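Local atomic coordinates of omega transaminase (Pseudomonas sp., PDB entry 5LH9), a protein that probably catalyses the PLP-dependent transfer of an amino group from an omega-amino acid or amine to a keto acid such as pyruvate. Residues A230-G235 with A263-T268; L153-H158 with L187-L192; V128-K133 with H327-S332; G124-E129 with G159-G164. One frame throughout, in Å; residues are numbered along the deposited sequence.

Contact 1 (A230-G235 with A263-T268). With PLP (pyridoxal-5'-phosphate), chain H.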
# COMPACT_ATOMS: atom_id res chain seq x y z
N ALA D 230 -4.01 -6.98 -20.69
CA ALA D 230 -5.35 -7.11 -21.23
C ALA D 230 -5.48 -8.44 -21.96
O ALA D 230 -4.48 -9.01 -22.41
CB ALA D 230 -5.69 -5.96 -22.18
N GLU D 231 -6.72 -8.94 -22.03
CA GLU D 231 -7.05 -10.13 -22.80
C GLU D 231 -7.48 -9.74 -24.21
O GLU D 231 -8.30 -8.82 -24.37
CB GLU D 231 -8.18 -10.90 -22.13
CG GLU D 231 -7.91 -11.30 -20.69
CD GLU D 231 -9.18 -11.49 -19.89
OE1 GLU D 231 -9.80 -12.58 -19.99
OE2 GLU D 231 -9.59 -10.53 -19.20
N PRO D 232 -6.95 -10.37 -25.27
CA PRO D 232 -7.43 -10.04 -26.63
C PRO D 232 -8.93 -10.22 -26.79
O PRO D 232 -9.56 -9.51 -27.59
CB PRO D 232 -6.64 -11.00 -27.52
CG PRO D 232 -5.44 -11.35 -26.72
CD PRO D 232 -5.89 -11.38 -25.30
N VAL D 233 -9.51 -11.19 -26.09
CA VAL D 233 -10.95 -11.30 -25.88
C VAL D 233 -11.13 -11.60 -24.40
O VAL D 233 -10.54 -12.56 -23.89
CB VAL D 233 -11.60 -12.38 -26.74
CG1 VAL D 233 -13.11 -12.45 -26.46
CG2 VAL D 233 -11.36 -12.12 -28.20
N GLN D 234 -11.91 -10.78 -23.71
CA GLN D 234 -12.08 -10.96 -22.27
C GLN D 234 -12.98 -12.16 -22.00
O GLN D 234 -14.14 -12.18 -22.41
CB GLN D 234 -12.64 -9.69 -21.65
CG GLN D 234 -11.70 -8.51 -21.77
CD GLN D 234 -12.25 -7.25 -21.12
OE1 GLN D 234 -13.27 -6.72 -21.56
NE2 GLN D 234 -11.59 -6.78 -20.07
N GLY D 235 -12.45 -13.15 -21.29
CA GLY D 235 -13.14 -14.41 -21.11
C GLY D 235 -14.11 -14.42 -19.95
O GLY D 235 -15.32 -14.25 -20.13
N ALA D 263 -0.11 -9.20 -23.07
CA ALA D 263 -1.29 -9.87 -23.61
C ALA D 263 -1.55 -11.11 -22.76
O ALA D 263 -0.75 -12.05 -22.76
CB ALA D 263 -1.08 -10.24 -25.08
N ASP D 264 -2.66 -11.10 -22.03
CA ASP D 264 -3.07 -12.28 -21.27
C ASP D 264 -3.74 -13.24 -22.24
O ASP D 264 -4.94 -13.16 -22.50
CB ASP D 264 -4.00 -11.91 -20.12
CG ASP D 264 -4.29 -13.08 -19.22
OD1 ASP D 264 -4.08 -14.24 -19.67
OD2 ASP D 264 -4.71 -12.85 -18.07
N GLU D 265 -2.94 -14.15 -22.79
CA GLU D 265 -3.41 -15.11 -23.78
C GLU D 265 -3.70 -16.47 -23.16
O GLU D 265 -3.57 -17.50 -23.83
CB GLU D 265 -2.37 -15.26 -24.89
CG GLU D 265 -2.08 -13.96 -25.62
CD GLU D 265 -2.78 -13.85 -26.96
OE1 GLU D 265 -3.66 -14.69 -27.25
OE2 GLU D 265 -2.44 -12.92 -27.72
N VAL D 266 -4.08 -16.49 -21.88
CA VAL D 266 -4.35 -17.77 -21.22
C VAL D 266 -5.51 -18.49 -21.89
O VAL D 266 -5.50 -19.72 -22.03
CB VAL D 266 -4.58 -17.53 -19.72
CG1 VAL D 266 -5.17 -18.76 -19.05
CG2 VAL D 266 -3.26 -17.13 -19.05
N VAL D 267 -6.53 -17.75 -22.31
CA VAL D 267 -7.66 -18.34 -23.02
C VAL D 267 -7.45 -18.33 -24.52
O VAL D 267 -7.61 -19.36 -25.19
CB VAL D 267 -8.96 -17.60 -22.63
CG1 VAL D 267 -10.11 -18.01 -23.52
CG2 VAL D 267 -9.31 -17.89 -21.18
N THR D 268 -7.04 -17.19 -25.08
CA THR D 268 -6.99 -17.04 -26.53
C THR D 268 -5.76 -17.68 -27.15
O THR D 268 -5.74 -17.92 -28.36
CB THR D 268 -7.01 -15.55 -26.89
OG1 THR D 268 -5.99 -14.85 -26.17
CG2 THR D 268 -8.37 -14.94 -26.55
N1 PLP H . -6.02 -15.17 -17.00
C2 PLP H . -7.04 -15.48 -17.80
C2A PLP H . -7.45 -14.54 -18.98
C3 PLP H . -7.76 -16.68 -17.59
O3 PLP H . -8.83 -16.98 -18.44
C4 PLP H . -7.44 -17.54 -16.58
C4A PLP H . -8.32 -18.89 -16.44
C5 PLP H . -6.39 -17.23 -15.75
C6 PLP H . -5.67 -16.04 -15.95
C5A PLP H . -5.96 -18.13 -14.55
O4P PLP H . -5.48 -19.39 -14.96
P PLP H . -5.35 -20.51 -13.88
O1P PLP H . -6.72 -20.81 -13.39
O2P PLP H . -4.48 -20.06 -12.77
O3P PLP H . -4.74 -21.76 -14.53

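Contact 2 (L153-H158 with L187-L192). With PLP (pyridoxal-5'-phosphate), chain H.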
# COMPACT_ATOMS: atom_id res chain seq x y z
N LEU D 153 -8.06 -3.51 -17.47
CA LEU D 153 -9.41 -3.18 -17.91
C LEU D 153 -10.46 -3.71 -16.95
O LEU D 153 -10.33 -4.80 -16.38
CB LEU D 153 -9.69 -3.78 -19.29
CG LEU D 153 -8.71 -3.46 -20.42
CD1 LEU D 153 -9.23 -4.06 -21.72
CD2 LEU D 153 -8.51 -1.96 -20.55
N ARG D 154 -11.54 -2.94 -16.80
CA ARG D 154 -12.74 -3.45 -16.16
C ARG D 154 -13.16 -4.75 -16.83
O ARG D 154 -12.99 -4.93 -18.04
CB ARG D 154 -13.87 -2.43 -16.24
CG ARG D 154 -13.70 -1.24 -15.33
CD ARG D 154 -13.89 -1.63 -13.88
NE ARG D 154 -15.23 -2.15 -13.62
CZ ARG D 154 -16.30 -1.39 -13.36
NH1 ARG D 154 -16.20 -0.07 -13.31
NH2 ARG D 154 -17.47 -1.97 -13.14
N ASN D 155 -13.70 -5.67 -16.04
CA ASN D 155 -14.11 -7.01 -16.45
C ASN D 155 -12.93 -7.88 -16.87
O ASN D 155 -13.15 -9.02 -17.29
CB ASN D 155 -15.13 -6.99 -17.60
CG ASN D 155 -16.51 -6.55 -17.14
OD1 ASN D 155 -16.71 -5.40 -16.77
ND2 ASN D 155 -17.45 -7.48 -17.16
N GLY D 156 -11.70 -7.40 -16.76
CA GLY D 156 -10.55 -8.25 -17.03
C GLY D 156 -10.37 -9.28 -15.92
O GLY D 156 -10.62 -9.01 -14.74
N TYR D 157 -9.93 -10.47 -16.31
CA TYR D 157 -9.64 -11.55 -15.37
C TYR D 157 -8.24 -12.07 -15.64
O TYR D 157 -7.91 -12.40 -16.78
CB TYR D 157 -10.66 -12.68 -15.48
CG TYR D 157 -10.38 -13.80 -14.51
CD1 TYR D 157 -10.65 -13.64 -13.15
CD2 TYR D 157 -9.86 -15.01 -14.93
CE1 TYR D 157 -10.40 -14.65 -12.25
CE2 TYR D 157 -9.61 -16.04 -14.03
CZ TYR D 157 -9.88 -15.85 -12.68
OH TYR D 157 -9.64 -16.85 -11.76
N HIS D 158 -7.42 -12.13 -14.59
CA HIS D 158 -6.01 -12.46 -14.74
C HIS D 158 -5.52 -13.41 -13.65
O HIS D 158 -4.37 -13.34 -13.22
CB HIS D 158 -5.17 -11.18 -14.75
CG HIS D 158 -5.60 -10.19 -15.77
ND1 HIS D 158 -5.53 -10.44 -17.13
CD2 HIS D 158 -6.10 -8.94 -15.65
CE1 HIS D 158 -5.97 -9.39 -17.79
NE2 HIS D 158 -6.33 -8.46 -16.92
N LEU D 187 -9.22 0.78 -16.24
CA LEU D 187 -9.87 1.52 -17.30
C LEU D 187 -11.15 0.80 -17.69
O LEU D 187 -11.30 -0.41 -17.47
CB LEU D 187 -8.96 1.62 -18.52
CG LEU D 187 -7.54 2.13 -18.26
CD1 LEU D 187 -6.63 1.53 -19.31
CD2 LEU D 187 -7.50 3.65 -18.29
N ASP D 188 -12.07 1.54 -18.29
CA ASP D 188 -13.29 0.93 -18.78
C ASP D 188 -12.98 0.06 -19.99
O ASP D 188 -12.08 0.34 -20.78
CB ASP D 188 -14.31 2.00 -19.16
CG ASP D 188 -14.94 2.65 -17.95
OD1 ASP D 188 -15.74 1.98 -17.26
OD2 ASP D 188 -14.64 3.84 -17.69
N THR D 189 -13.72 -0.99 -20.11
CA THR D 189 -13.48 -1.90 -21.21
C THR D 189 -14.31 -1.52 -22.43
O THR D 189 -15.44 -1.05 -22.29
CB THR D 189 -13.82 -3.34 -20.82
OG1 THR D 189 -13.70 -4.18 -21.97
CG2 THR D 189 -15.24 -3.46 -20.27
N PRO D 190 -13.73 -1.72 -23.69
CA PRO D 190 -14.50 -1.41 -24.91
C PRO D 190 -15.55 -2.48 -25.18
O PRO D 190 -15.48 -3.28 -26.13
CB PRO D 190 -13.40 -1.35 -25.97
CG PRO D 190 -12.40 -2.35 -25.49
CD PRO D 190 -12.39 -2.24 -24.00
N TRP D 191 -16.58 -2.45 -24.35
CA TRP D 191 -17.65 -3.44 -24.33
C TRP D 191 -18.87 -2.82 -24.98
O TRP D 191 -19.57 -2.00 -24.37
CB TRP D 191 -17.95 -3.86 -22.89
CG TRP D 191 -18.99 -4.93 -22.72
CD1 TRP D 191 -19.59 -5.68 -23.70
CD2 TRP D 191 -19.53 -5.39 -21.48
NE1 TRP D 191 -20.48 -6.56 -23.14
CE2 TRP D 191 -20.46 -6.40 -21.78
CE3 TRP D 191 -19.32 -5.03 -20.15
CZ2 TRP D 191 -21.18 -7.07 -20.78
CZ3 TRP D 191 -20.03 -5.69 -19.16
CH2 TRP D 191 -20.95 -6.70 -19.49
N LEU D 192 -19.15 -3.23 -26.22
CA LEU D 192 -20.20 -2.58 -27.00
C LEU D 192 -21.55 -2.63 -26.27
O LEU D 192 -22.27 -1.62 -26.24
CB LEU D 192 -20.31 -3.24 -28.37
CG LEU D 192 -19.12 -3.02 -29.30
CD1 LEU D 192 -19.11 -4.04 -30.43
CD2 LEU D 192 -19.17 -1.61 -29.86
N1 PLP H . -6.02 -15.17 -17.00
C2 PLP H . -7.04 -15.48 -17.80
C2A PLP H . -7.45 -14.54 -18.98
C3 PLP H . -7.76 -16.68 -17.59
O3 PLP H . -8.83 -16.98 -18.44
C4 PLP H . -7.44 -17.54 -16.58
C4A PLP H . -8.32 -18.89 -16.44
C5 PLP H . -6.39 -17.23 -15.75
C6 PLP H . -5.67 -16.04 -15.95
C5A PLP H . -5.96 -18.13 -14.55
O4P PLP H . -5.48 -19.39 -14.96
P PLP H . -5.35 -20.51 -13.88
O1P PLP H . -6.72 -20.81 -13.39
O2P PLP H . -4.48 -20.06 -12.77
O3P PLP H . -4.74 -21.76 -14.53

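Contact 3 (V128-K133 with H327-S332). With PLP (pyridoxal-5'-phosphate), chain E.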
# COMPACT_ATOMS: atom_id res chain seq x y z
N VAL D 128 0.53 -14.86 -15.33
CA VAL D 128 0.26 -13.44 -15.11
C VAL D 128 1.19 -12.90 -14.03
O VAL D 128 1.87 -11.88 -14.22
CB VAL D 128 -1.22 -13.24 -14.72
CG1 VAL D 128 -1.47 -11.84 -14.16
CG2 VAL D 128 -2.12 -13.50 -15.93
N GLU D 129 1.23 -13.58 -12.88
CA GLU D 129 2.08 -13.14 -11.78
C GLU D 129 3.52 -12.97 -12.24
O GLU D 129 4.18 -11.97 -11.91
CB GLU D 129 1.99 -14.15 -10.64
CG GLU D 129 2.21 -13.58 -9.25
CD GLU D 129 1.03 -12.77 -8.74
OE1 GLU D 129 0.10 -12.48 -9.53
OE2 GLU D 129 1.03 -12.43 -7.54
N THR D 130 4.01 -13.92 -13.05
CA THR D 130 5.37 -13.84 -13.57
C THR D 130 5.54 -12.62 -14.46
O THR D 130 6.56 -11.93 -14.40
CB THR D 130 5.70 -15.12 -14.34
OG1 THR D 130 5.66 -16.23 -13.44
CG2 THR D 130 7.08 -15.05 -14.98
N ALA D 131 4.55 -12.36 -15.31
CA ALA D 131 4.60 -11.19 -16.18
C ALA D 131 4.69 -9.91 -15.37
O ALA D 131 5.47 -9.00 -15.68
CB ALA D 131 3.38 -11.17 -17.09
N LEU D 132 3.86 -9.80 -14.32
CA LEU D 132 3.84 -8.58 -13.52
C LEU D 132 5.18 -8.37 -12.82
O LEU D 132 5.75 -7.28 -12.86
CB LEU D 132 2.70 -8.65 -12.50
CG LEU D 132 1.29 -8.74 -13.09
CD1 LEU D 132 0.23 -8.89 -12.00
CD2 LEU D 132 0.99 -7.51 -13.93
N LYS D 133 5.69 -9.41 -12.16
CA LYS D 133 6.95 -9.28 -11.44
C LYS D 133 8.11 -9.02 -12.39
O LYS D 133 8.99 -8.19 -12.09
CB LYS D 133 7.21 -10.53 -10.60
CG LYS D 133 6.36 -10.61 -9.33
CD LYS D 133 6.73 -11.81 -8.47
CE LYS D 133 8.12 -11.66 -7.86
NZ LYS D 133 8.49 -12.87 -7.08
N HIS D 327 13.08 -15.30 -9.54
CA HIS D 327 11.67 -15.63 -9.62
C HIS D 327 11.53 -16.93 -10.40
O HIS D 327 12.12 -17.08 -11.47
CB HIS D 327 10.86 -14.53 -10.32
CG HIS D 327 9.42 -14.89 -10.54
ND1 HIS D 327 8.45 -14.69 -9.59
CD2 HIS D 327 8.80 -15.45 -11.61
CE1 HIS D 327 7.29 -15.12 -10.06
NE2 HIS D 327 7.47 -15.58 -11.28
N GLY D 328 10.75 -17.85 -9.86
CA GLY D 328 10.46 -19.09 -10.55
C GLY D 328 9.96 -20.12 -9.58
O GLY D 328 9.96 -19.94 -8.36
N TYR D 329 9.55 -21.24 -10.15
CA TYR D 329 8.78 -22.25 -9.43
C TYR D 329 9.48 -23.60 -9.50
O TYR D 329 10.14 -23.93 -10.49
CB TYR D 329 7.37 -22.34 -10.02
CG TYR D 329 6.70 -20.99 -10.06
CD1 TYR D 329 6.12 -20.45 -8.92
CD2 TYR D 329 6.68 -20.23 -11.22
CE1 TYR D 329 5.52 -19.20 -8.95
CE2 TYR D 329 6.08 -18.99 -11.26
CZ TYR D 329 5.50 -18.48 -10.12
OH TYR D 329 4.91 -17.24 -10.16
N THR D 330 9.33 -24.37 -8.42
CA THR D 330 9.86 -25.73 -8.41
C THR D 330 9.51 -26.46 -9.69
O THR D 330 10.38 -27.10 -10.31
CB THR D 330 9.31 -26.48 -7.19
OG1 THR D 330 9.75 -25.83 -5.99
CG2 THR D 330 9.77 -27.93 -7.18
N TYR D 331 8.27 -26.34 -10.15
CA TYR D 331 7.80 -27.07 -11.32
C TYR D 331 7.92 -26.27 -12.60
O TYR D 331 7.39 -26.69 -13.64
CB TYR D 331 6.35 -27.53 -11.09
CG TYR D 331 6.23 -28.51 -9.94
CD1 TYR D 331 7.09 -29.59 -9.85
CD2 TYR D 331 5.27 -28.35 -8.95
CE1 TYR D 331 7.01 -30.48 -8.81
CE2 TYR D 331 5.18 -29.25 -7.89
CZ TYR D 331 6.06 -30.31 -7.83
OH TYR D 331 5.99 -31.22 -6.80
N SER D 332 8.64 -25.14 -12.58
CA SER D 332 8.98 -24.44 -13.81
C SER D 332 9.68 -25.38 -14.77
O SER D 332 10.76 -25.90 -14.47
CB SER D 332 9.90 -23.25 -13.50
OG SER D 332 9.23 -22.23 -12.78
N1 PLP E . 7.37 -22.32 0.62
C2 PLP E . 8.42 -23.06 0.96
C2A PLP E . 8.82 -23.26 2.44
C3 PLP E . 9.20 -23.69 -0.05
O3 PLP E . 10.31 -24.47 0.32
C4 PLP E . 8.90 -23.55 -1.38
C4A PLP E . 9.84 -24.34 -2.43
C5 PLP E . 7.81 -22.80 -1.73
C6 PLP E . 7.04 -22.17 -0.74
C5A PLP E . 7.41 -22.58 -3.23
O4P PLP E . 7.07 -23.78 -3.87
P PLP E . 7.00 -23.78 -5.42
O1P PLP E . 6.12 -22.65 -5.96
O2P PLP E . 8.38 -23.61 -5.93
O3P PLP E . 6.44 -25.09 -5.87

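Contact 4 (G124-E129 with G159-G164). With PLP (pyridoxal-5'-phosphate), chain H.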
# COMPACT_ATOMS: atom_id res chain seq x y z
N GLY D 124 -2.27 -20.27 -15.43
CA GLY D 124 -2.46 -18.91 -15.91
C GLY D 124 -2.20 -17.85 -14.86
O GLY D 124 -1.63 -16.79 -15.16
N SER D 125 -2.63 -18.09 -13.63
CA SER D 125 -2.33 -17.15 -12.55
C SER D 125 -0.82 -17.00 -12.39
O SER D 125 -0.31 -15.89 -12.25
CB SER D 125 -2.98 -17.62 -11.25
OG SER D 125 -4.40 -17.67 -11.39
N ASP D 126 -0.09 -18.12 -12.43
CA ASP D 126 1.37 -18.07 -12.42
C ASP D 126 1.89 -17.21 -13.57
O ASP D 126 2.76 -16.35 -13.37
CB ASP D 126 1.96 -19.47 -12.55
CG ASP D 126 1.56 -20.40 -11.41
OD1 ASP D 126 0.75 -20.01 -10.54
OD2 ASP D 126 2.05 -21.56 -11.43
N ALA D 127 1.38 -17.45 -14.78
CA ALA D 127 1.90 -16.77 -15.96
C ALA D 127 1.69 -15.27 -15.86
O ALA D 127 2.56 -14.48 -16.26
CB ALA D 127 1.24 -17.33 -17.21
N VAL D 128 0.53 -14.86 -15.33
CA VAL D 128 0.26 -13.44 -15.11
C VAL D 128 1.19 -12.90 -14.03
O VAL D 128 1.87 -11.88 -14.22
CB VAL D 128 -1.22 -13.24 -14.72
CG1 VAL D 128 -1.47 -11.84 -14.16
CG2 VAL D 128 -2.12 -13.50 -15.93
N GLU D 129 1.23 -13.58 -12.88
CA GLU D 129 2.08 -13.14 -11.78
C GLU D 129 3.52 -12.97 -12.24
O GLU D 129 4.18 -11.97 -11.91
CB GLU D 129 1.99 -14.15 -10.64
CG GLU D 129 2.21 -13.58 -9.25
CD GLU D 129 1.03 -12.77 -8.74
OE1 GLU D 129 0.10 -12.48 -9.53
OE2 GLU D 129 1.03 -12.43 -7.54
N GLY D 159 -6.38 -14.31 -13.20
CA GLY D 159 -6.00 -15.26 -12.19
C GLY D 159 -6.27 -14.74 -10.79
O GLY D 159 -6.87 -13.68 -10.60
N VAL D 160 -5.79 -15.49 -9.81
CA VAL D 160 -6.21 -15.26 -8.43
C VAL D 160 -5.02 -15.17 -7.48
O VAL D 160 -5.20 -15.13 -6.25
CB VAL D 160 -7.18 -16.37 -7.99
CG1 VAL D 160 -8.45 -16.31 -8.81
CG2 VAL D 160 -6.52 -17.74 -8.10
N HIS D 161 -3.80 -15.13 -8.00
CA HIS D 161 -2.70 -14.71 -7.15
C HIS D 161 -2.91 -13.24 -6.80
O HIS D 161 -3.73 -12.55 -7.40
CB HIS D 161 -1.34 -14.95 -7.82
CG HIS D 161 -1.07 -16.38 -8.17
ND1 HIS D 161 -1.58 -17.43 -7.43
CD2 HIS D 161 -0.35 -16.93 -9.17
CE1 HIS D 161 -1.18 -18.57 -7.97
NE2 HIS D 161 -0.44 -18.30 -9.03
N MET D 162 -2.18 -12.77 -5.79
CA MET D 162 -2.47 -11.43 -5.29
C MET D 162 -2.16 -10.38 -6.35
O MET D 162 -2.88 -9.38 -6.48
CB MET D 162 -1.68 -11.17 -4.01
CG MET D 162 -2.37 -11.77 -2.79
SD MET D 162 -1.56 -11.38 -1.24
CE MET D 162 -2.80 -11.93 -0.06
N GLY D 163 -1.12 -10.59 -7.15
CA GLY D 163 -0.86 -9.68 -8.25
C GLY D 163 -1.96 -9.74 -9.29
O GLY D 163 -2.57 -8.72 -9.63
N GLY D 164 -2.26 -10.93 -9.79
CA GLY D 164 -3.31 -11.06 -10.80
C GLY D 164 -4.64 -10.54 -10.30
O GLY D 164 -5.38 -9.88 -11.03
N1 PLP H . -6.02 -15.17 -17.00
C2 PLP H . -7.04 -15.48 -17.80
C2A PLP H . -7.45 -14.54 -18.98
C3 PLP H . -7.76 -16.68 -17.59
O3 PLP H . -8.83 -16.98 -18.44
C4 PLP H . -7.44 -17.54 -16.58
C4A PLP H . -8.32 -18.89 -16.44
C5 PLP H . -6.39 -17.23 -15.75
C6 PLP H . -5.67 -16.04 -15.95
C5A PLP H . -5.96 -18.13 -14.55
O4P PLP H . -5.48 -19.39 -14.96
P PLP H . -5.35 -20.51 -13.88
O1P PLP H . -6.72 -20.81 -13.39
O2P PLP H . -4.48 -20.06 -12.77
O3P PLP H . -4.74 -21.76 -14.53
O HOH W 1 -2.63 -14.24 -10.96

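Contact 1 (A230-G235 with A263-T268)
Ala-230 and Ala-263 form a parallel bridge in the mostly parallel central sheet of the PLP-binding domain, the core of a fold type I, class-III aminotransferase. The backbone bond of the pair runs from Asp-264 N to Ala-230 O, 2.8 Å long. Both alanine methyls lie on one face of the sheet, where Trp-247 of helix 246-257 packs on them. The tight part follows, around the ring of Pro-232. Pro-232 CD sits 3.5 Å from Asp-264 O, and Pro-232 CG meets Glu-265 OE2 at the same distance. Glu-265 bends at chi2 (-101°), and its side chain crosses the proline at about a right angle. Thr-268 OG1 also touches the ring and donates to Glu-265 OE1 over 2.6 Å; Gly-278 and Ser-279 bind the same carboxylate. The other side is looser, though still buried. Val-233 CB reaches Thr-268 CG2 at 4.1 Å, and Gln-234 turns away to bond Thr-189 and Arg-154. Asp-264 CG stands anti to its own N (chi1 -173°), which carries the carboxylate to the cofactor. Asp-264 OD2 lies 2.9 Å from PLP N1 and also bonds His-158 ND1, while OD1 accepts from Val-266 N in an Asx turn. With an alanine here, PLP N1 and His-158 would probably lose their shared carboxylate and Val-266 N its acceptor. Glu-231 lies beside the cofactor methyl C2A; its OE2 bonds Tyr-157 N, and its OE1 takes an almost straight bond (174°) from Gly-235 N at 3.0 Å.

Contact 2 (L153-H158 with L187-L192)
Arg-154 N donates to Leu-187 O in a short bond of 2.6 Å that joins strands 149-153 and 184-187, parallel neighbours at one margin of the central sheet in the PLP-binding domain. A type II turn from Leu-153 to Gly-156 then swings the first chain off toward the cofactor. Leu-153 and Leu-187 lie on the same face of the sheet, and Leu-153 CD2 touches Leu-187 CB at 4.1 Å. Leu-153 CD1 reaches on to the ring of Pro-190. Arg-154 lays its CG over Leu-187 O, then bends at chi2 and chi3. Its guanidinium and the Asp-188 carboxylate attract only at long range; Asp-188 OD2 bonds Gln-212 instead. Thr-189 CB packs on Arg-154 O at 3.3 Å. Gln-234 ties the two together, since its amide bonds both that carbonyl and Thr-189 OG1. Asn-155 crosses Trp-191 at about a right angle, with amide and ring planes 66° apart. Asn-155 ND2 lies 3.7 Å from Trp-191 CZ3 and bonds Gly-237 O. At the far end of the first segment, Tyr-157 turns a ring edge to the cofactor, with CE2 3.7 Å from PLP C4.

Contact 3 (V128-K133 with H327-S332)
His-327 bonds helix 124-141 through both ring nitrogens. His-327 NE2 donates to Thr-130 OG1 at 2.9 Å, and ND1 of the same ring accepts from Lys-133 NZ at 3.1 Å. Both partners lie close to the ring plane, so the two bonds fix the rotation of the imidazole. Thr-130 OG1 is also bonded to Asp-126 O. Lys-133 NZ reaches beyond the chain to Val-160 O and Thr-165 OG1 of the second subunit. A phenylalanine in place of His-327 would probably leave Thr-130 OG1 without its donor and Lys-133 NZ with one acceptor fewer. Gly-328 has backbone angles at which a CB would jam against the carbonyl of His-327. Tyr-329 presents its ring edge to Thr-130, with CE2 3.5 Å from OG1. His-161 of the second subunit meets the same ring. Here the loop enters the active site of that subunit, as in fold type I aminotransferases, whose dimers build each PLP site from two chains. Thr-330 N donates to O2P of that PLP at 2.8 Å. Thr-330 OG1 stands beside its own N (chi1 -62°) and gives the same O2P a second bond of 2.6 Å. Tyr-331 packs on Lys-293 of the second subunit, and Thr-330 CG2 lies over one face of its ring. Ser-332 closes a type I turn begun at Tyr-329, and its OG accepts from Tyr-329 N at 2.8 Å.

Contact 4 (G124-E129 with G159-G164)
His-161, Glu-129 and Ser-125 carry this contact. His-161 NE2 donates to Asp-126 OD1 in a short bond of 2.6 Å, straight to within a few degrees (176°). The carboxylate is nearly coplanar with the ring, so this bond helps to fix the rotation of the imidazole. Ser-125 CB lies over one face in a CH-pi contact, 3.5 Å from the centroid of the His-161 ring. The ring also stacks with His-161 of the second subunit. Glu-129 bends at chi2 (75°), which brings its carboxylate to the start of helix 162-166. There Glu-129 OE2 takes Gly-163 N at 2.9 Å and OE1 takes Gly-164 N at 2.8 Å, each through its syn lone pair. OE2 also bonds Met-162 N of the second subunit. Two glycines let the chains come this close. A CB on Gly-163 would strike Glu-129 OE1, and one on Gly-159 would strike Ser-125 OG. Ser-125 OG accepts from Val-160 N at 3.0 Å. Ser-125 OG also donates to PLP O2P at 2.8 Å, so it links the 159-164 loop to the cofactor. O2P gains a second bond from Ser-125 N, and Gly-124 N binds O3P at 3.0 Å. Backbone amides at the N-terminal end of helix 124-141 thus grip the phosphate, and the helix dipole probably helps. This is the phosphate-binding cup of fold type I PLP enzymes.

How the contacts relate
Of the segments in these contacts, those on helix 124-141 come first, and they start two of the loops. Contact 4 closes the shorter one at 159-164. Contact 2 opens at 153-158, inside that loop, and closes later at 187-192, so the two cross. Contact 1 follows in series, from 230-235 to 263-268. Contact 3 closes the longest loop, from the same helix to 327-332, and contacts 1 and 2 nest within it. Contacts 1 and 2 join strand ends of the central sheet and meet where Asp-264 bonds His-158. Val-128 packs against both of those residues. Contacts 1, 2 and 4 surround one PLP; contact 3 reaches that of the second subunit.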